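PDB 3IX0: beta-microseminoprotein from Homo sapiens, which is a disulfide-rich, homodimeric protein secreted by the prostate into seminal plasma that interacts with PI16 and probably binds immunoglobulin. Local coordinates for residues C18-G23 / S30-D35; S54-Y59 / C64-K69; P11-R16 / G23-I28. All blocks are in the same frame, centred on the assembly; numbering follows the deposited sequence.

Contact 1: residues C18-G23 / S30-D35; sequences CMDLKG and SEWQTD
Asp20 and Trp32 share a first torsion near +70° (chi1 70° and 72°) that sets CG between the backbone N and the carbonyl carbon; in Trp32 it brings the indole up to CB of Asp20, and in Asp20 it aims the carboxylate toward His26 and the turn that follows. CB of Asp20 lies 3.8 Å from CZ2 of Trp32 and little farther from NE1, approaching the ring at a slant. The carboxylate does not complete a bond to the indole, since OD2 of Asp20 stays 3.9 Å from NE1 of Trp32. It turns instead to NE2 of His26, whose ring stacks on Trp32, so that the aspartate fixes the imidazole lying against the tryptophan. The other oxygen accepts weakly from the backbone N of Lys22 (Lys22 N to Asp20 OD1, 2.8 Å), inside a type I turn running from Asp20 to Gly23, and from the backbone N of Asn24 just after it. From this turn Lys22 reaches out with its chain extended beyond CG. Its NZ forms a salt bridge of 2.6 Å with OD2 of Asp35, using the anti lone pair, the one facing away from OD1. This ion pair lies at the surface. The example illustrates how a short hairpin, 18-19 with 25-26, tethered through the Cys18-Cys42 disulfide, folds over Trp32 on an outermost strand of the four-stranded antiparallel sheet in a Greek key protein.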
ATOM      1  N   CYS B  18      -2.206   2.417  21.456  1.00 27.81           N
ATOM      2  CA  CYS B  18      -3.160   2.700  20.390  1.00 27.00           C
ATOM      3  C   CYS B  18      -4.446   1.931  20.629  1.00 33.49           C
ATOM      4  O   CYS B  18      -4.409   0.734  20.926  1.00 37.28           O
ATOM      5  CB  CYS B  18      -2.591   2.304  19.017  1.00 20.33           C
ATOM      6  SG  CYS B  18      -0.961   2.997  18.630  1.00 27.04           S
ATOM      7  N   MET B  19      -5.582   2.608  20.491  1.00 32.57           N
ATOM      8  CA  MET B  19      -6.865   1.919  20.501  1.00 35.10           C
ATOM      9  C   MET B  19      -7.343   1.629  19.086  1.00 36.73           C
ATOM     10  O   MET B  19      -7.294   2.500  18.218  1.00 40.17           O
ATOM     11  CB  MET B  19      -7.930   2.724  21.243  1.00 35.47           C
ATOM     12  CG  MET B  19      -9.308   2.064  21.169  1.00 43.24           C
ATOM     13  SD  MET B  19     -10.454   2.479  22.499  1.00102.54           S
ATOM     14  CE  MET B  19      -9.779   1.511  23.851  1.00 51.92           C
ATOM     15  N   ASP B  20      -7.813   0.409  18.854  1.00 38.43           N
ATOM     16  CA  ASP B  20      -8.330   0.050  17.539  1.00 40.90           C
ATOM     17  C   ASP B  20      -9.837   0.290  17.474  1.00 48.91           C
ATOM     18  O   ASP B  20     -10.432   0.833  18.401  1.00 46.87           O
ATOM     19  CB  ASP B  20      -7.944  -1.387  17.131  1.00 31.97           C
ATOM     20  CG  ASP B  20      -8.668  -2.461  17.937  1.00 35.58           C
ATOM     21  OD1 ASP B  20      -9.730  -2.169  18.511  1.00 40.89           O
ATOM     22  OD2 ASP B  20      -8.175  -3.614  17.983  1.00 36.64           O
ATOM     23  N   LEU B  21     -10.452  -0.105  16.370  1.00 48.94           N
ATOM     24  CA  LEU B  21     -11.858   0.200  16.165  1.00 55.17           C
ATOM     25  C   LEU B  21     -12.760  -0.679  17.041  1.00 56.31           C
ATOM     26  O   LEU B  21     -13.852  -0.262  17.424  1.00 64.37           O
ATOM     27  CB  LEU B  21     -12.216   0.092  14.675  1.00 50.06           C
ATOM     28  CG  LEU B  21     -11.474   1.087  13.766  1.00 44.44           C
ATOM     29  CD1 LEU B  21     -11.799   0.862  12.287  1.00 38.45           C
ATOM     30  CD2 LEU B  21     -11.777   2.526  14.172  1.00 39.77           C
ATOM     31  N   LYS B  22     -12.287  -1.874  17.382  1.00 49.09           N
ATOM     32  CA  LYS B  22     -13.066  -2.807  18.201  1.00 44.17           C
ATOM     33  C   LYS B  22     -12.787  -2.725  19.708  1.00 43.44           C
ATOM     34  O   LYS B  22     -13.105  -3.653  20.453  1.00 44.73           O
ATOM     35  CB  LYS B  22     -12.870  -4.242  17.709  1.00 50.12           C
ATOM     36  CG  LYS B  22     -13.356  -4.445  16.289  1.00 62.10           C
ATOM     37  CD  LYS B  22     -13.338  -5.901  15.855  1.00 69.27           C
ATOM     38  CE  LYS B  22     -13.710  -6.009  14.379  1.00 75.10           C
ATOM     39  NZ  LYS B  22     -13.895  -7.412  13.912  1.00 77.78           N
ATOM     40  N   GLY B  23     -12.193  -1.623  20.156  1.00 36.15           N
ATOM     41  CA  GLY B  23     -11.931  -1.434  21.570  1.00 37.34           C
ATOM     42  C   GLY B  23     -10.733  -2.133  22.206  1.00 35.42           C
ATOM     43  O   GLY B  23     -10.619  -2.130  23.430  1.00 38.95           O
ATOM     44  N   SER B  30       3.623  -2.445  18.506  1.00 25.86           N
ATOM     45  CA  SER B  30       3.090  -3.787  18.239  1.00 26.46           C
ATOM     46  C   SER B  30       2.295  -3.858  16.937  1.00 23.40           C
ATOM     47  O   SER B  30       1.729  -2.851  16.486  1.00 23.20           O
ATOM     48  CB  SER B  30       2.229  -4.281  19.400  1.00 21.33           C
ATOM     49  OG  SER B  30       0.954  -3.666  19.362  1.00 37.08           O
ATOM     50  N   GLU B  31       2.246  -5.056  16.357  1.00 18.53           N
ATOM     51  CA  GLU B  31       1.483  -5.313  15.137  1.00 20.47           C
ATOM     52  C   GLU B  31       0.323  -6.242  15.454  1.00 25.03           C
ATOM     53  O   GLU B  31       0.438  -7.119  16.305  1.00 28.31           O
ATOM     54  CB  GLU B  31       2.388  -5.920  14.055  1.00 19.96           C
ATOM     55  CG  GLU B  31       1.691  -6.252  12.734  1.00 33.14           C
ATOM     56  CD  GLU B  31       0.998  -7.622  12.730  1.00 43.06           C
ATOM     57  OE1 GLU B  31       1.345  -8.477  13.578  1.00 43.24           O
ATOM     58  OE2 GLU B  31       0.108  -7.848  11.872  1.00 42.10           O
ATOM     59  N   TRP B  32      -0.810  -6.034  14.794  1.00 26.16           N
ATOM     60  CA  TRP B  32      -1.919  -6.989  14.881  1.00 19.20           C
ATOM     61  C   TRP B  32      -2.652  -7.137  13.555  1.00 23.39           C
ATOM     62  O   TRP B  32      -2.590  -6.264  12.692  1.00 27.65           O
ATOM     63  CB  TRP B  32      -2.907  -6.600  15.971  1.00 12.92           C
ATOM     64  CG  TRP B  32      -3.771  -5.382  15.685  1.00 19.74           C
ATOM     65  CD1 TRP B  32      -5.071  -5.383  15.276  1.00 19.77           C
ATOM     66  CD2 TRP B  32      -3.401  -3.998  15.839  1.00 12.74           C
ATOM     67  NE1 TRP B  32      -5.531  -4.089  15.150  1.00 20.60           N
ATOM     68  CE2 TRP B  32      -4.524  -3.224  15.490  1.00 16.90           C
ATOM     69  CE3 TRP B  32      -2.227  -3.344  16.228  1.00 19.09           C
ATOM     70  CZ2 TRP B  32      -4.508  -1.823  15.512  1.00 19.05           C
ATOM     71  CZ3 TRP B  32      -2.209  -1.959  16.244  1.00 20.04           C
ATOM     72  CH2 TRP B  32      -3.347  -1.212  15.892  1.00 16.09           C
ATOM     73  N   GLN B  33      -3.352  -8.249  13.396  1.00 22.56           N
ATOM     74  CA  GLN B  33      -4.209  -8.416  12.245  1.00 27.18           C
ATOM     75  C   GLN B  33      -5.637  -8.122  12.680  1.00 31.39           C
ATOM     76  O   GLN B  33      -6.045  -8.471  13.796  1.00 30.58           O
ATOM     77  CB  GLN B  33      -4.068  -9.827  11.675  1.00 32.49           C
ATOM     78  CG  GLN B  33      -2.622 -10.209  11.347  1.00 40.48           C
ATOM     79  CD  GLN B  33      -2.509 -11.586  10.689  1.00 54.97           C
ATOM     80  OE1 GLN B  33      -3.404 -12.017   9.941  1.00 51.10           O
ATOM     81  NE2 GLN B  33      -1.405 -12.283  10.964  1.00 57.85           N
ATOM     82  N   THR B  34      -6.382  -7.448  11.813  1.00 25.53           N
ATOM     83  CA  THR B  34      -7.762  -7.107  12.098  1.00 22.32           C
ATOM     84  C   THR B  34      -8.679  -8.242  11.668  1.00 32.84           C
ATOM     85  O   THR B  34      -8.223  -9.334  11.313  1.00 27.74           O
ATOM     86  CB  THR B  34      -8.176  -5.897  11.290  1.00 23.90           C
ATOM     87  OG1 THR B  34      -8.074  -6.244   9.902  1.00 26.95           O
ATOM     88  CG2 THR B  34      -7.275  -4.655  11.616  1.00 11.59           C
ATOM     89  N   ASP B  35      -9.980  -7.968  11.666  1.00 34.85           N
ATOM     90  CA  ASP B  35     -10.946  -8.949  11.201  1.00 41.45           C
ATOM     91  C   ASP B  35     -11.416  -8.646   9.787  1.00 34.96           C
ATOM     92  O   ASP B  35     -12.440  -9.155   9.335  1.00 36.40           O
ATOM     93  CB  ASP B  35     -12.129  -9.040  12.170  1.00 44.36           C
ATOM     94  CG  ASP B  35     -11.751  -9.723  13.467  1.00 54.53           C
ATOM     95  OD1 ASP B  35     -10.943 -10.677  13.423  1.00 55.36           O
ATOM     96  OD2 ASP B  35     -12.258  -9.311  14.532  1.00 65.11           O
TER

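Contact 2: residues S54-Y59 / C64-K69; sequences STPVGY and CQRIFK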
ATOM      1  N   SER B  54      -4.190  -9.162  -1.961  1.00 12.65           N
ATOM      2  CA  SER B  54      -3.751  -8.898  -3.317  1.00 23.80           C
ATOM      3  C   SER B  54      -4.901  -9.082  -4.329  1.00 22.77           C
ATOM      4  O   SER B  54      -5.466 -10.166  -4.464  1.00 16.59           O
ATOM      5  CB  SER B  54      -2.580  -9.813  -3.669  1.00 29.05           C
ATOM      6  OG  SER B  54      -1.826  -9.235  -4.703  1.00 43.02           O
ATOM      7  N   THR B  55      -5.240  -8.010  -5.034  1.00 29.50           N
ATOM      8  CA  THR B  55      -6.337  -8.013  -6.001  1.00 21.20           C
ATOM      9  C   THR B  55      -5.838  -8.302  -7.413  1.00 18.14           C
ATOM     10  O   THR B  55      -5.051  -7.541  -7.959  1.00 18.27           O
ATOM     11  CB  THR B  55      -7.042  -6.633  -6.015  1.00 19.28           C
ATOM     12  OG1 THR B  55      -7.387  -6.277  -4.683  1.00 16.93           O
ATOM     13  CG2 THR B  55      -8.308  -6.650  -6.877  1.00 19.68           C
ATOM     14  N   PRO B  56      -6.300  -9.405  -8.013  1.00 17.19           N
ATOM     15  CA  PRO B  56      -5.926  -9.693  -9.401  1.00 16.71           C
ATOM     16  C   PRO B  56      -6.629  -8.722 -10.328  1.00 21.18           C
ATOM     17  O   PRO B  56      -7.831  -8.549 -10.206  1.00 22.39           O
ATOM     18  CB  PRO B  56      -6.489 -11.095  -9.629  1.00  9.70           C
ATOM     19  CG  PRO B  56      -7.682 -11.148  -8.630  1.00 21.96           C
ATOM     20  CD  PRO B  56      -7.132 -10.470  -7.419  1.00 16.18           C
ATOM     21  N   VAL B  57      -5.894  -8.120 -11.254  1.00 22.81           N
ATOM     22  CA  VAL B  57      -6.458  -7.106 -12.140  1.00 20.36           C
ATOM     23  C   VAL B  57      -6.189  -7.429 -13.609  1.00 24.89           C
ATOM     24  O   VAL B  57      -6.823  -6.870 -14.506  1.00 28.83           O
ATOM     25  CB  VAL B  57      -5.945  -5.683 -11.789  1.00 23.99           C
ATOM     26  CG1 VAL B  57      -6.516  -5.229 -10.452  1.00 15.83           C
ATOM     27  CG2 VAL B  57      -4.407  -5.649 -11.750  1.00 26.34           C
ATOM     28  N   GLY B  58      -5.262  -8.344 -13.856  1.00 22.53           N
ATOM     29  CA  GLY B  58      -4.959  -8.739 -15.217  1.00 23.06           C
ATOM     30  C   GLY B  58      -5.254 -10.204 -15.473  1.00 27.35           C
ATOM     31  O   GLY B  58      -4.519 -11.094 -15.040  1.00 32.66           O
ATOM     32  N   TYR B  59      -6.341 -10.444 -16.191  1.00 18.34           N
ATOM     33  CA  TYR B  59      -6.729 -11.782 -16.595  1.00 24.89           C
ATOM     34  C   TYR B  59      -7.861 -11.653 -17.608  1.00 28.71           C
ATOM     35  O   TYR B  59      -8.364 -10.557 -17.843  1.00 28.38           O
ATOM     36  CB  TYR B  59      -7.195 -12.598 -15.388  1.00 25.09           C
ATOM     37  CG  TYR B  59      -8.315 -11.940 -14.608  1.00 25.89           C
ATOM     38  CD1 TYR B  59      -9.640 -12.171 -14.938  1.00 26.39           C
ATOM     39  CD2 TYR B  59      -8.044 -11.082 -13.537  1.00 23.03           C
ATOM     40  CE1 TYR B  59     -10.661 -11.586 -14.229  1.00 23.80           C
ATOM     41  CE2 TYR B  59      -9.065 -10.487 -12.819  1.00 14.34           C
ATOM     42  CZ  TYR B  59     -10.371 -10.740 -13.170  1.00 16.38           C
ATOM     43  OH  TYR B  59     -11.402 -10.154 -12.480  1.00 18.85           O
ATOM     44  N   CYS B  64     -13.192 -15.671 -17.356  1.00 18.72           N
ATOM     45  CA  CYS B  64     -12.771 -15.898 -15.981  1.00 19.75           C
ATOM     46  C   CYS B  64     -13.321 -14.836 -15.044  1.00 20.45           C
ATOM     47  O   CYS B  64     -13.588 -13.715 -15.447  1.00 23.36           O
ATOM     48  CB  CYS B  64     -11.239 -15.881 -15.877  1.00 20.71           C
ATOM     49  SG  CYS B  64     -10.374 -17.053 -16.931  1.00 24.13           S
ATOM     50  N   GLN B  65     -13.457 -15.184 -13.777  1.00 16.80           N
ATOM     51  CA  GLN B  65     -13.924 -14.241 -12.797  1.00 16.08           C
ATOM     52  C   GLN B  65     -13.048 -14.361 -11.550  1.00 21.00           C
ATOM     53  O   GLN B  65     -12.450 -15.411 -11.300  1.00 19.74           O
ATOM     54  CB  GLN B  65     -15.399 -14.516 -12.437  1.00  7.55           C
ATOM     55  CG  GLN B  65     -15.615 -15.809 -11.678  1.00 13.16           C
ATOM     56  CD  GLN B  65     -17.098 -16.147 -11.453  1.00 20.25           C
ATOM     57  OE1 GLN B  65     -17.939 -15.266 -11.300  1.00 21.76           O
ATOM     58  NE2 GLN B  65     -17.404 -17.436 -11.414  1.00 11.02           N
ATOM     59  N   ARG B  66     -12.982 -13.296 -10.762  1.00 12.81           N
ATOM     60  CA  ARG B  66     -12.298 -13.372  -9.475  1.00 12.95           C
ATOM     61  C   ARG B  66     -13.313 -13.537  -8.349  1.00 17.99           C
ATOM     62  O   ARG B  66     -14.394 -12.948  -8.361  1.00 16.38           O
ATOM     63  CB  ARG B  66     -11.420 -12.138  -9.237  1.00 12.73           C
ATOM     64  CG  ARG B  66     -12.191 -10.838  -8.972  1.00 19.85           C
ATOM     65  CD  ARG B  66     -11.279  -9.632  -9.133  1.00 21.59           C
ATOM     66  NE  ARG B  66     -11.983  -8.374  -8.908  1.00 35.69           N
ATOM     67  CZ  ARG B  66     -11.623  -7.204  -9.433  1.00 46.18           C
ATOM     68  NH1 ARG B  66     -10.562  -7.117 -10.229  1.00 37.34           N
ATOM     69  NH2 ARG B  66     -12.332  -6.114  -9.165  1.00 50.08           N
ATOM     70  N   ILE B  67     -12.971 -14.364  -7.374  1.00 10.93           N
ATOM     71  CA  ILE B  67     -13.870 -14.611  -6.270  1.00 15.22           C
ATOM     72  C   ILE B  67     -13.067 -14.440  -4.973  1.00 24.03           C
ATOM     73  O   ILE B  67     -11.994 -15.022  -4.805  1.00 25.29           O
ATOM     74  CB  ILE B  67     -14.480 -16.027  -6.353  1.00  5.28           C
ATOM     75  CG1 ILE B  67     -15.178 -16.246  -7.696  1.00 10.89           C
ATOM     76  CG2 ILE B  67     -15.419 -16.258  -5.179  1.00  7.63           C
ATOM     77  CD1 ILE B  67     -15.703 -17.685  -7.889  1.00  8.53           C
ATOM     78  N   PHE B  68     -13.589 -13.627  -4.068  1.00 18.27           N
ATOM     79  CA  PHE B  68     -12.895 -13.298  -2.836  1.00 18.69           C
ATOM     80  C   PHE B  68     -13.133 -14.379  -1.798  1.00 22.19           C
ATOM     81  O   PHE B  68     -14.261 -14.786  -1.599  1.00 23.09           O
ATOM     82  CB  PHE B  68     -13.411 -11.960  -2.287  1.00 17.65           C
ATOM     83  CG  PHE B  68     -12.722 -11.521  -1.024  1.00 25.17           C
ATOM     84  CD1 PHE B  68     -11.342 -11.428  -0.974  1.00 19.41           C
ATOM     85  CD2 PHE B  68     -13.454 -11.206   0.112  1.00 23.64           C
ATOM     86  CE1 PHE B  68     -10.702 -11.036   0.188  1.00 21.16           C
ATOM     87  CE2 PHE B  68     -12.817 -10.808   1.265  1.00 24.57           C
ATOM     88  CZ  PHE B  68     -11.438 -10.726   1.304  1.00 23.18           C
ATOM     89  N   LYS B  69     -12.075 -14.834  -1.136  1.00 17.88           N
ATOM     90  CA  LYS B  69     -12.214 -15.784  -0.030  1.00 19.59           C
ATOM     91  C   LYS B  69     -11.801 -15.096   1.268  1.00 21.90           C
ATOM     92  O   LYS B  69     -10.614 -15.039   1.595  1.00 20.42           O
ATOM     93  CB  LYS B  69     -11.325 -17.008  -0.260  1.00 29.47           C
ATOM     94  CG  LYS B  69     -11.450 -17.643  -1.634  1.00 34.73           C
ATOM     95  CD  LYS B  69     -12.348 -18.870  -1.597  1.00 43.78           C
ATOM     96  CE  LYS B  69     -13.707 -18.594  -2.224  1.00 46.70           C
ATOM     97  NZ  LYS B  69     -14.328 -19.846  -2.744  1.00 43.50           N
TER
HETATM   98  O   HOH W   1     -14.228 -10.802 -12.516  1.00 20.21           O
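Pro56 and Arg66 join two strands that run antiparallel but belong to two separate two-stranded sheets: 55-58 pairs with 91-93, and 64-69 with 74-79, an arrangement consistent with the family's place in the FnI-like clan. The axes of 55-58 and 64-69 come no closer than 8.6 Å, so side chains must do the bridging. On the packed side, the buried ring of Pro56 sets its CG 3.9 Å from CB of Arg66, and Tyr59 lays its ring beside Cys64, with CD1 of Tyr59 4.1 Å from CB of Cys64. The carbonyl O of Cys64 sits at the edge of that ring, near its plane, and the disulfide from Cys64 to Cys87 pins this end. Arg66 has its CG between the backbone N and the carbonyl carbon (chi1 71°) and is extended from there to NE, which carries the chain past the tyrosine hydroxyl: CD of Arg66 is 3.4 Å from OH of Tyr59. Beyond this point the contact opens toward solvent. The exposed guanidinium hands NH1 of Arg66 to O of Pro56 at 3.1 Å, a bent bond (135° at the hydrogen) whose acceptor is tilted 26° out of the guanidinium plane, while Thr55 CG2 lies over one face. Away from the guanidinium, a water links the tyrosine hydroxyl to strand 64-69, 2.9 Å from OH of Tyr59 and accepting from the backbone N of Arg66 at 3.3 Å.

Contact 3: residues P11-R16 / G23-I28; sequences PGDSTR and GNKHPI
The loop between strands 2-6 and 18-19 packs against the second strand of the small antiparallel hairpin 18-19/25-26 and the loop that follows it, and Arg16 and Ile28 form the more apolar half of that meeting. Here the backbones come nearest, with CA of Arg16 7.2 Å from CA of Ile28. Ile28 directs its CD1 at the main chain of Arg16, 3.4 Å from its O and 3.8 Å from its C; the same carbonyl O also accepts a hydrogen bond from ND2 of Asn7. The arginine then folds back over the isoleucine: bends at chi2 (76°) and chi3 (67°) curl the chain until the two side chains cross at roughly a right angle. As a result NH1 of Arg16 lies 3.9 Å from CG1 of Ile28, and CD1 sits over one face of the guanidinium. NH2 of Arg16 makes a salt bridge with OE1 of Glu44, in the loop between strands 38-42 and 46-51, which probably holds the group over its apolar neighbour. At the other end Asp13 and Lys25 approach from opposite directions. Lys25 bends at chi3, and OD2 of Asp13 is as near to its CD, 3.5 Å, as to its NZ, also 3.5 Å; the salt bridge is therefore long, an electrostatic attraction at the surface with no hydrogen bond to direct it. Between the two meetings lies a local bond within the loop, OG1 of Thr15 donating to O of Ser14 at 2.8 Å, with the donor 46° out of the carbonyl plane and not on a lone pair.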
ATOM      1  N   PRO B  11      -7.308   9.212  25.802  1.00 59.74           N
ATOM      2  CA  PRO B  11      -7.327  10.290  26.798  1.00 55.46           C
ATOM      3  C   PRO B  11      -7.820   9.758  28.133  1.00 59.26           C
ATOM      4  O   PRO B  11      -8.771   8.974  28.168  1.00 60.88           O
ATOM      5  CB  PRO B  11      -8.331  11.285  26.216  1.00 54.51           C
ATOM      6  CG  PRO B  11      -8.246  11.079  24.756  1.00 58.86           C
ATOM      7  CD  PRO B  11      -7.985   9.605  24.555  1.00 61.70           C
ATOM      8  N   GLY B  12      -7.170  10.170  29.215  1.00 60.55           N
ATOM      9  CA  GLY B  12      -7.469   9.630  30.525  1.00 58.27           C
ATOM     10  C   GLY B  12      -6.533   8.497  30.889  1.00 58.42           C
ATOM     11  O   GLY B  12      -6.181   8.338  32.051  1.00 60.90           O
ATOM     12  N   ASP B  13      -6.126   7.705  29.899  1.00 59.87           N
ATOM     13  CA  ASP B  13      -5.177   6.625  30.144  1.00 63.87           C
ATOM     14  C   ASP B  13      -3.809   7.171  30.497  1.00 63.60           C
ATOM     15  O   ASP B  13      -3.457   8.283  30.114  1.00 66.97           O
ATOM     16  CB  ASP B  13      -5.059   5.704  28.935  1.00 73.15           C
ATOM     17  CG  ASP B  13      -6.185   4.711  28.858  1.00 78.34           C
ATOM     18  OD1 ASP B  13      -7.213   4.936  29.527  1.00 78.72           O
ATOM     19  OD2 ASP B  13      -6.045   3.707  28.132  1.00 84.41           O
ATOM     20  N   SER B  14      -3.031   6.377  31.219  1.00 65.57           N
ATOM     21  CA  SER B  14      -1.712   6.816  31.644  1.00 70.61           C
ATOM     22  C   SER B  14      -0.631   6.408  30.647  1.00 67.45           C
ATOM     23  O   SER B  14       0.559   6.469  30.955  1.00 68.56           O
ATOM     24  CB  SER B  14      -1.393   6.274  33.043  1.00 78.43           C
ATOM     25  OG  SER B  14      -1.580   4.872  33.111  1.00 84.34           O
ATOM     26  N   THR B  15      -1.049   5.992  29.456  1.00 64.38           N
ATOM     27  CA  THR B  15      -0.114   5.570  28.415  1.00 55.59           C
ATOM     28  C   THR B  15      -0.710   5.789  27.030  1.00 48.69           C
ATOM     29  O   THR B  15      -1.918   5.972  26.892  1.00 46.23           O
ATOM     30  CB  THR B  15       0.306   4.084  28.613  1.00 92.35           C
ATOM     31  OG1 THR B  15       0.946   3.951  29.888  1.00 91.84           O
ATOM     32  CG2 THR B  15       1.284   3.653  27.537  1.00 92.05           C
ATOM     33  N   ARG B  16       0.140   5.794  26.008  1.00 50.25           N
ATOM     34  CA  ARG B  16      -0.301   6.127  24.651  1.00 55.88           C
ATOM     35  C   ARG B  16      -0.585   4.901  23.783  1.00 53.60           C
ATOM     36  O   ARG B  16      -0.548   4.974  22.549  1.00 53.03           O
ATOM     37  CB  ARG B  16       0.719   7.026  23.939  1.00 64.30           C
ATOM     38  CG  ARG B  16       1.074   8.306  24.681  1.00 73.07           C
ATOM     39  CD  ARG B  16       2.013   8.067  25.864  1.00 79.81           C
ATOM     40  NE  ARG B  16       3.354   7.610  25.498  1.00 81.55           N
ATOM     41  CZ  ARG B  16       3.739   6.336  25.491  1.00 80.05           C
ATOM     42  NH1 ARG B  16       2.880   5.379  25.817  1.00 79.16           N
ATOM     43  NH2 ARG B  16       4.982   6.018  25.155  1.00 79.94           N
ATOM     44  N   GLY B  23     -12.193  -1.623  20.156  1.00 36.15           N
ATOM     45  CA  GLY B  23     -11.931  -1.434  21.570  1.00 37.34           C
ATOM     46  C   GLY B  23     -10.733  -2.133  22.206  1.00 35.42           C
ATOM     47  O   GLY B  23     -10.619  -2.130  23.430  1.00 38.95           O
ATOM     48  N   ASN B  24      -9.852  -2.732  21.409  1.00 23.05           N
ATOM     49  CA  ASN B  24      -8.607  -3.279  21.944  1.00 26.32           C
ATOM     50  C   ASN B  24      -7.487  -2.234  22.000  1.00 31.97           C
ATOM     51  O   ASN B  24      -7.264  -1.483  21.051  1.00 36.65           O
ATOM     52  CB  ASN B  24      -8.110  -4.490  21.134  1.00 28.44           C
ATOM     53  CG  ASN B  24      -9.181  -5.538  20.903  1.00 37.27           C
ATOM     54  OD1 ASN B  24      -9.562  -6.290  21.815  1.00 31.89           O
ATOM     55  ND2 ASN B  24      -9.648  -5.625  19.657  1.00 39.20           N
ATOM     56  N   LYS B  25      -6.764  -2.205  23.107  1.00 22.12           N
ATOM     57  CA  LYS B  25      -5.579  -1.375  23.202  1.00 21.86           C
ATOM     58  C   LYS B  25      -4.350  -2.194  22.874  1.00 23.51           C
ATOM     59  O   LYS B  25      -4.222  -3.363  23.275  1.00 22.07           O
ATOM     60  CB  LYS B  25      -5.432  -0.773  24.604  1.00 31.83           C
ATOM     61  CG  LYS B  25      -6.522   0.214  24.954  1.00 41.71           C
ATOM     62  CD  LYS B  25      -6.374   0.732  26.362  1.00 52.76           C
ATOM     63  CE  LYS B  25      -7.006  -0.217  27.364  1.00 65.58           C
ATOM     64  NZ  LYS B  25      -7.104   0.407  28.713  1.00 72.96           N
ATOM     65  N   HIS B  26      -3.434  -1.557  22.160  1.00 17.20           N
ATOM     66  CA  HIS B  26      -2.236  -2.211  21.691  1.00 20.13           C
ATOM     67  C   HIS B  26      -0.999  -1.487  22.167  1.00 24.88           C
ATOM     68  O   HIS B  26      -0.962  -0.264  22.219  1.00 27.65           O
ATOM     69  CB  HIS B  26      -2.229  -2.272  20.161  1.00 18.86           C
ATOM     70  CG  HIS B  26      -3.449  -2.909  19.585  1.00 21.59           C
ATOM     71  ND1 HIS B  26      -3.446  -4.204  19.099  1.00 20.77           N
ATOM     72  CD2 HIS B  26      -4.712  -2.458  19.429  1.00 20.84           C
ATOM     73  CE1 HIS B  26      -4.645  -4.509  18.667  1.00 19.20           C
ATOM     74  NE2 HIS B  26      -5.443  -3.467  18.849  1.00 22.27           N
ATOM     75  N   PRO B  27       0.028  -2.253  22.507  1.00 26.03           N
ATOM     76  CA  PRO B  27       1.300  -1.702  22.969  1.00 25.29           C
ATOM     77  C   PRO B  27       1.990  -0.896  21.870  1.00 21.90           C
ATOM     78  O   PRO B  27       1.886  -1.224  20.677  1.00 19.06           O
ATOM     79  CB  PRO B  27       2.125  -2.957  23.305  1.00 33.90           C
ATOM     80  CG  PRO B  27       1.127  -4.078  23.404  1.00 26.59           C
ATOM     81  CD  PRO B  27       0.028  -3.724  22.461  1.00 20.04           C
ATOM     82  N   ILE B  28       2.683   0.164  22.274  1.00 20.65           N
ATOM     83  CA  ILE B  28       3.491   0.936  21.341  1.00 19.90           C
ATOM     84  C   ILE B  28       4.440  -0.049  20.683  1.00 16.72           C
ATOM     85  O   ILE B  28       4.966  -0.936  21.342  1.00 22.43           O
ATOM     86  CB  ILE B  28       4.272   2.065  22.060  1.00 27.38           C
ATOM     87  CG1 ILE B  28       3.308   3.031  22.740  1.00 32.31           C
ATOM     88  CG2 ILE B  28       5.087   2.857  21.080  1.00 24.97           C
ATOM     89  CD1 ILE B  28       2.508   3.852  21.755  1.00 37.44           C
TER

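In the fold
Contacts 1 and 3 are neighbours, their centres 11 Å apart, and together they build one corner of the fold. They share Gly23, their segments alternate along the chain, and strands 18-19 and 25-26 belong to the same two-stranded sheet, with His26 joining the two contacts. Contact 2 follows later in the sequence and lies on the other side of the chain's centre, about 27 Å from contact 1 and 38 Å from contact 3, centre to centre. The chain thus sets a four-stranded sheet, consistent with the Greek key, and its small hairpin apart from the sheets 55-58/91-93 and 64-69/74-79. Within the homodimer, the partner chain touches none of these segments.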